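Local structure of L-lysine 6-oxidase (Marinomonas mediterranea, 3WEU) at residues N103-L106 and L107-R110; F266-V270 and R271-L275. The protein oxidises the side-chain amine of L-lysine with a cysteine tryptophylquinone cofactor, releasing ammonium and the hydrogen peroxide that makes it antibacterial. One frame throughout, in Å; residues are numbered along the deposited sequence.

How the contacts relate
In both contacts, the backbone hydrogen bonds that turn the chain are supplemented by an asparagine side chain bonded to nearby backbone. Contact 1 (103-110) is a tight turn in the loop between strand 80-91 and helix 129-134; contact 2 (266-275) is the closing end of helix 261-272. They follow in series along the chain, their centres 19 Å apart, and do not touch: the nearest atoms are about 7 Å from each other. Each has an arginine bound to a small molecule probably from the crystallisation liquor, sulfate at R110 and ethanediol at R271. Neither range includes C516 or W581, the residues cross-linked into the quinone cofactor, and both are local elements of one subunit.

Contact 1 of 2, residues N103-L106 and L107-R110; sequences NGNL and LYGR. With SO4 (sulfate ion), chain E.
N105 bends its side-chain amide forward over L107 while its carbonyl reaches on to Y108. The amide gets there because CG is anti to the backbone N (chi1 -174°), which carries N105 OD1 along the chain to accept from L107 N at 3.0 Å. The same oxygen sits against the leucine side chain, with L107 CB 3.3 Å from N105 OD1. The other half of the amide packs against the tyrosine: N105 ND2 lies 3.6 Å from Y108 CE1, at the ring edge and near its plane, with the amide turned almost perpendicular to the ring (86°). N105 O meets that ring edge too and accepts from Y108 N at 3.2 Å. Beyond the turn, this carbonyl also takes the side-chain amide of N112, while W455 packs against the asparagine side chain and V398 against the tyrosine.

L106 repeats the backbone pattern one residue on, its O accepting from G109 N at 3.0 Å. Its side chain rests on C490 and E491 of helix 489-492, while its CD2 branch lies beside the chain ahead, L106 CD2 3.9 Å from G109 O. Past G109, which has positive phi, the arginine curls round the sulfate, helped by a bend at chi3. R110 NH2 donates to sulfate O2 at 3.0 Å in a nearly straight bond (169°), the anion lying at the edge of the guanidinium. R110 NE adds a weak bond to O3, the oxygen also approached by R110 N, though that backbone contact is modelled too short for its length to be trusted. Two overlapping type I beta turns, the first fastened by an Asx turn at N105, make this a single 3-10 turn within a loop.

Contact 2 of 2, residues F266-V270 and R271-L275; sequences FDVGV and RNFDL. With EDO (1,2-ethanediol), chain O.
L275 folds back over the backbone of G269, with L275 CB 3.4 Å from G269 O, and crosses F266 at about a right angle. L275 CD2 lies 3.7 Å from F266 CD1. With no side chain at G269, the leucine can lie against the last turn of the helix. The F266 ring carries V270 CG2 over one face, and Y429 also meets this ring. In this C-terminal helix cap G269 O is gripped twice, by F273 N and L275 N from opposite faces of its plane. D274, in left-handed helical conformation, turns the chain between them; a water accepts from D274 N and donates to V270 O, bridging a gap the helical bonding no longer spans. N272 also doubles back: N272 ND2 donates to V268 O at 3.0 Å, in the carbonyl plane and on a lone pair.

On another side of the helix, R271 spans one turn (i to i+4) to D267, bending at chi3 (-62°) to form a side-on salt bridge. R271 NE donates to D267 OD1 at 2.9 Å and R271 NH1 to D267 OD2 at 2.8 Å, both from above a carboxylate plane tilted 46° to the guanidinium. R271 NH2 binds an ethanediol oxygen, and Y280 OH holds the same molecule. T408 OG1 adds a third bond at D267 OD1, and the paired guanidinium charge would probably keep the buried carboxylate ionised.

Contact 1 of 2, residues N103-L106 and L107-R110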
ATOM      1  N   ASN A 103      -7.473  13.408 -25.581  1.00 17.24           N
ATOM      2  CA  ASN A 103      -7.827  12.211 -26.384  1.00 18.00           C
ATOM      3  C   ASN A 103      -9.293  11.994 -26.256  1.00 17.50           C
ATOM      4  O   ASN A 103      -9.874  12.003 -25.130  1.00 16.32           O
ATOM      5  CB  ASN A 103      -7.065  10.999 -25.915  1.00 17.58           C
ATOM      6  CG  ASN A 103      -5.559  11.109 -26.230  1.00 17.72           C
ATOM      7  OD1 ASN A 103      -5.117  11.035 -27.395  1.00 18.77           O
ATOM      8  ND2 ASN A 103      -4.802  11.402 -25.218  1.00 18.03           N
ATOM      9  N   GLY A 104      -9.919  11.759 -27.404  1.00 16.64           N
ATOM     10  CA  GLY A 104     -11.345  11.588 -27.427  1.00 17.74           C
ATOM     11  C   GLY A 104     -12.084  12.779 -27.900  1.00 17.17           C
ATOM     12  O   GLY A 104     -13.243  12.675 -28.214  1.00 18.87           O
ATOM     13  N   ASN A 105     -11.405  13.925 -27.972  1.00 17.03           N
ATOM     14  CA  ASN A 105     -12.023  15.197 -28.401  1.00 17.92           C
ATOM     15  C   ASN A 105     -12.027  15.340 -29.924  1.00 19.45           C
ATOM     16  O   ASN A 105     -10.968  15.534 -30.581  1.00 18.06           O
ATOM     17  CB  ASN A 105     -11.264  16.366 -27.736  1.00 17.22           C
ATOM     18  CG  ASN A 105     -11.893  17.723 -27.985  1.00 17.94           C
ATOM     19  OD1 ASN A 105     -12.675  17.939 -28.898  1.00 17.13           O
ATOM     20  ND2 ASN A 105     -11.452  18.696 -27.171  1.00 17.30           N
ATOM     21  N   LEU A 106     -13.224  15.296 -30.489  1.00 18.18           N
ATOM     22  CA  LEU A 106     -13.412  15.205 -31.945  1.00 19.09           C
ATOM     23  C   LEU A 106     -13.235  16.526 -32.648  1.00 20.20           C
ATOM     24  O   LEU A 106     -13.211  16.595 -33.879  1.00 19.87           O
ATOM     25  CB  LEU A 106     -14.767  14.557 -32.278  1.00 19.63           C
ATOM     26  CG  LEU A 106     -14.878  13.110 -31.862  1.00 19.74           C
ATOM     27  CD1 LEU A 106     -16.252  12.521 -31.911  1.00 20.91           C
ATOM     28  CD2 LEU A 106     -13.967  12.299 -32.734  1.00 21.16           C
ATOM     29  N   LEU A 107     -13.077  17.605 -31.877  1.00 16.84           N
ATOM     30  CA  LEU A 107     -12.691  18.833 -32.456  1.00 17.41           C
ATOM     31  C   LEU A 107     -11.325  18.768 -33.098  1.00 16.87           C
ATOM     32  O   LEU A 107     -11.029  19.628 -33.930  1.00 18.63           O
ATOM     33  CB  LEU A 107     -12.749  20.003 -31.466  1.00 18.76           C
ATOM     34  CG  LEU A 107     -14.183  20.250 -30.965  1.00 18.45           C
ATOM     35  CD1 LEU A 107     -14.136  21.165 -29.740  1.00 21.24           C
ATOM     36  CD2 LEU A 107     -15.021  20.858 -32.040  1.00 19.38           C
ATOM     37  N   TYR A 108     -10.509  17.811 -32.715  1.00 17.88           N
ATOM     38  CA  TYR A 108      -9.172  17.635 -33.318  1.00 18.88           C
ATOM     39  C   TYR A 108      -9.182  16.605 -34.487  1.00 20.73           C
ATOM     40  O   TYR A 108      -8.124  16.192 -35.003  1.00 21.56           O
ATOM     41  CB  TYR A 108      -8.155  17.182 -32.254  1.00 19.27           C
ATOM     42  CG  TYR A 108      -7.909  18.266 -31.219  1.00 18.14           C
ATOM     43  CD1 TYR A 108      -8.815  18.457 -30.162  1.00 20.29           C
ATOM     44  CD2 TYR A 108      -6.835  19.106 -31.314  1.00 20.38           C
ATOM     45  CE1 TYR A 108      -8.591  19.419 -29.216  1.00 19.28           C
ATOM     46  CE2 TYR A 108      -6.651  20.132 -30.423  1.00 19.17           C
ATOM     47  CZ  TYR A 108      -7.527  20.269 -29.368  1.00 20.27           C
ATOM     48  OH  TYR A 108      -7.374  21.301 -28.482  1.00 18.77           O
ATOM     49  N   GLY A 109     -10.369  16.177 -34.849  1.00 20.61           N
ATOM     50  CA  GLY A 109     -10.549  15.233 -35.936  1.00 22.84           C
ATOM     51  C   GLY A 109     -10.765  13.821 -35.500  1.00 20.27           C
ATOM     52  O   GLY A 109     -10.567  13.431 -34.343  1.00 19.03           O
ATOM     53  N   ARG A 110     -11.235  13.007 -36.440  1.00 21.10           N
ATOM     54  CA  ARG A 110     -11.559  11.630 -36.113  1.00 21.55           C
ATOM     55  C   ARG A 110     -10.386  10.837 -35.686  1.00 20.84           C
ATOM     56  O   ARG A 110     -10.524   9.848 -35.005  1.00 19.47           O
ATOM     57  CB  ARG A 110     -12.264  10.957 -37.285  1.00 28.02           C
ATOM     58  CG  ARG A 110     -13.722  11.380 -37.358  1.00 34.74           C
ATOM     59  CD  ARG A 110     -14.431  10.859 -38.601  1.00 44.39           C
ATOM     60  NE  ARG A 110     -13.813  11.454 -39.775  1.00 54.43           N
ATOM     61  CZ  ARG A 110     -14.095  11.093 -41.017  1.00 63.94           C
ATOM     62  NH1 ARG A 110     -15.013  10.142 -41.247  1.00 63.66           N
ATOM     63  NH2 ARG A 110     -13.464  11.690 -42.018  1.00 61.74           N
TER
HETATM   64  S   SO4 E 803     -11.464  14.524 -39.783  1.00 62.88           S
HETATM   65  O1  SO4 E 803     -10.190  15.288 -39.838  1.00 61.67           O
HETATM   66  O2  SO4 E 803     -11.598  13.851 -41.106  1.00 68.44           O
HETATM   67  O3  SO4 E 803     -11.430  13.494 -38.749  1.00 61.98           O
HETATM   68  O4  SO4 E 803     -12.653  15.343 -39.395  1.00 54.85           O

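Contact 2 of 2, residues F266-V270 and R271-L275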
ATOM      1  N   PHE A 266     -21.323  30.936 -25.662  1.00 16.10           N
ATOM      2  CA  PHE A 266     -21.392  32.088 -26.510  1.00 16.10           C
ATOM      3  C   PHE A 266     -20.478  31.922 -27.738  1.00 18.14           C
ATOM      4  O   PHE A 266     -20.886  32.113 -28.861  1.00 16.53           O
ATOM      5  CB  PHE A 266     -21.011  33.364 -25.706  1.00 16.21           C
ATOM      6  CG  PHE A 266     -21.178  34.624 -26.469  1.00 15.92           C
ATOM      7  CD1 PHE A 266     -22.457  35.056 -26.796  1.00 17.98           C
ATOM      8  CD2 PHE A 266     -20.089  35.322 -26.978  1.00 14.83           C
ATOM      9  CE1 PHE A 266     -22.627  36.190 -27.582  1.00 19.14           C
ATOM     10  CE2 PHE A 266     -20.258  36.469 -27.709  1.00 16.74           C
ATOM     11  CZ  PHE A 266     -21.533  36.928 -28.003  1.00 18.13           C
ATOM     12  N   ASP A 267     -19.226  31.525 -27.496  1.00 17.23           N
ATOM     13  CA  ASP A 267     -18.252  31.356 -28.586  1.00 15.71           C
ATOM     14  C   ASP A 267     -18.727  30.288 -29.581  1.00 15.95           C
ATOM     15  O   ASP A 267     -18.676  30.507 -30.793  1.00 19.08           O
ATOM     16  CB  ASP A 267     -16.923  30.939 -27.951  1.00 15.79           C
ATOM     17  CG  ASP A 267     -15.859  30.549 -28.943  1.00 15.83           C
ATOM     18  OD1 ASP A 267     -15.570  31.362 -29.853  1.00 17.79           O
ATOM     19  OD2 ASP A 267     -15.296  29.438 -28.732  1.00 16.41           O
ATOM     20  N   VAL A 268     -19.156  29.145 -29.068  1.00 16.21           N
ATOM     21  CA  VAL A 268     -19.745  28.111 -29.885  1.00 15.76           C
ATOM     22  C   VAL A 268     -20.906  28.658 -30.697  1.00 18.71           C
ATOM     23  O   VAL A 268     -21.023  28.378 -31.937  1.00 19.31           O
ATOM     24  CB  VAL A 268     -20.164  26.893 -29.039  1.00 16.12           C
ATOM     25  CG1 VAL A 268     -20.996  25.900 -29.850  1.00 19.55           C
ATOM     26  CG2 VAL A 268     -18.991  26.173 -28.484  1.00 16.99           C
ATOM     27  N   GLY A 269     -21.719  29.463 -30.052  1.00 18.55           N
ATOM     28  CA  GLY A 269     -22.882  30.076 -30.680  1.00 19.52           C
ATOM     29  C   GLY A 269     -22.557  30.998 -31.842  1.00 21.36           C
ATOM     30  O   GLY A 269     -23.218  30.978 -32.927  1.00 19.65           O
ATOM     31  N   VAL A 270     -21.565  31.840 -31.600  1.00 18.59           N
ATOM     32  CA  VAL A 270     -21.153  32.836 -32.579  1.00 18.24           C
ATOM     33  C   VAL A 270     -20.580  32.118 -33.795  1.00 19.04           C
ATOM     34  O   VAL A 270     -20.902  32.453 -34.939  1.00 19.82           O
ATOM     35  CB  VAL A 270     -20.117  33.831 -31.942  1.00 18.71           C
ATOM     36  CG1 VAL A 270     -19.435  34.664 -33.001  1.00 19.98           C
ATOM     37  CG2 VAL A 270     -20.839  34.761 -30.974  1.00 18.35           C
ATOM     38  N   ARG A 271     -19.708  31.139 -33.550  1.00 18.01           N
ATOM     39  CA  ARG A 271     -18.981  30.470 -34.629  1.00 18.63           C
ATOM     40  C   ARG A 271     -19.787  29.329 -35.279  1.00 20.02           C
ATOM     41  O   ARG A 271     -19.441  28.869 -36.376  1.00 19.37           O
ATOM     42  CB  ARG A 271     -17.662  29.925 -34.136  1.00 18.94           C
ATOM     43  CG  ARG A 271     -16.610  30.996 -33.805  1.00 19.80           C
ATOM     44  CD  ARG A 271     -15.226  30.426 -33.370  1.00 19.57           C
ATOM     45  NE  ARG A 271     -15.368  29.650 -32.140  1.00 18.53           N
ATOM     46  CZ  ARG A 271     -15.551  28.335 -32.078  1.00 20.62           C
ATOM     47  NH1 ARG A 271     -15.787  27.753 -30.911  1.00 20.48           N
ATOM     48  NH2 ARG A 271     -15.502  27.560 -33.180  1.00 20.17           N
ATOM     49  N   ASN A 272     -20.835  28.867 -34.647  1.00 20.26           N
ATOM     50  CA  ASN A 272     -21.581  27.753 -35.227  1.00 20.96           C
ATOM     51  C   ASN A 272     -23.055  27.940 -35.460  1.00 23.00           C
ATOM     52  O   ASN A 272     -23.633  27.195 -36.225  1.00 22.50           O
ATOM     53  CB  ASN A 272     -21.408  26.501 -34.397  1.00 21.08           C
ATOM     54  CG  ASN A 272     -19.982  26.037 -34.372  1.00 24.44           C
ATOM     55  OD1 ASN A 272     -19.489  25.477 -35.338  1.00 22.30           O
ATOM     56  ND2 ASN A 272     -19.300  26.296 -33.283  1.00 24.04           N
ATOM     57  N   PHE A 273     -23.695  28.862 -34.777  1.00 19.58           N
ATOM     58  CA  PHE A 273     -25.147  28.968 -34.829  1.00 21.95           C
ATOM     59  C   PHE A 273     -25.576  30.350 -35.181  1.00 20.89           C
ATOM     60  O   PHE A 273     -26.701  30.685 -34.930  1.00 21.94           O
ATOM     61  CB  PHE A 273     -25.733  28.539 -33.474  1.00 21.52           C
ATOM     62  CG  PHE A 273     -25.498  27.118 -33.164  1.00 21.71           C
ATOM     63  CD1 PHE A 273     -26.331  26.142 -33.765  1.00 25.59           C
ATOM     64  CD2 PHE A 273     -24.503  26.694 -32.284  1.00 23.27           C
ATOM     65  CE1 PHE A 273     -26.117  24.811 -33.505  1.00 24.91           C
ATOM     66  CE2 PHE A 273     -24.294  25.337 -32.042  1.00 20.92           C
ATOM     67  CZ  PHE A 273     -25.096  24.418 -32.636  1.00 25.40           C
ATOM     68  N   ASP A 274     -24.689  31.146 -35.780  1.00 22.93           N
ATOM     69  CA  ASP A 274     -25.043  32.470 -36.273  1.00 23.71           C
ATOM     70  C   ASP A 274     -25.642  33.346 -35.166  1.00 26.21           C
ATOM     71  O   ASP A 274     -26.489  34.201 -35.436  1.00 21.47           O
ATOM     72  CB  ASP A 274     -26.071  32.296 -37.413  1.00 30.70           C
ATOM     73  CG  ASP A 274     -26.074  33.457 -38.365  1.00 37.64           C
ATOM     74  OD1 ASP A 274     -24.957  33.817 -38.821  1.00 39.87           O
ATOM     75  OD2 ASP A 274     -27.181  33.978 -38.691  1.00 41.95           O
ATOM     76  N   LEU A 275     -25.207  33.153 -33.923  1.00 22.41           N
ATOM     77  CA  LEU A 275     -25.794  33.880 -32.830  1.00 20.09           C
ATOM     78  C   LEU A 275     -25.691  35.403 -32.974  1.00 19.60           C
ATOM     79  O   LEU A 275     -26.558  36.131 -32.544  1.00 18.39           O
ATOM     80  CB  LEU A 275     -25.189  33.372 -31.478  1.00 19.47           C
ATOM     81  CG  LEU A 275     -25.702  34.037 -30.189  1.00 18.20           C
ATOM     82  CD1 LEU A 275     -27.189  33.741 -30.002  1.00 19.99           C
ATOM     83  CD2 LEU A 275     -24.872  33.495 -29.048  1.00 19.11           C
TER
HETATM   84  C1  EDO O 813     -13.612  27.695 -36.391  1.00 39.60           C
HETATM   85  O1  EDO O 813     -14.954  28.100 -36.099  1.00 30.65           O
HETATM   86  C2  EDO O 813     -13.298  28.577 -37.569  1.00 42.40           C
HETATM   87  O2  EDO O 813     -13.888  29.873 -37.314  1.00 38.99           O
HETATM   88  O   HOH W   1     -22.139  30.986 -36.979  1.00 20.30           O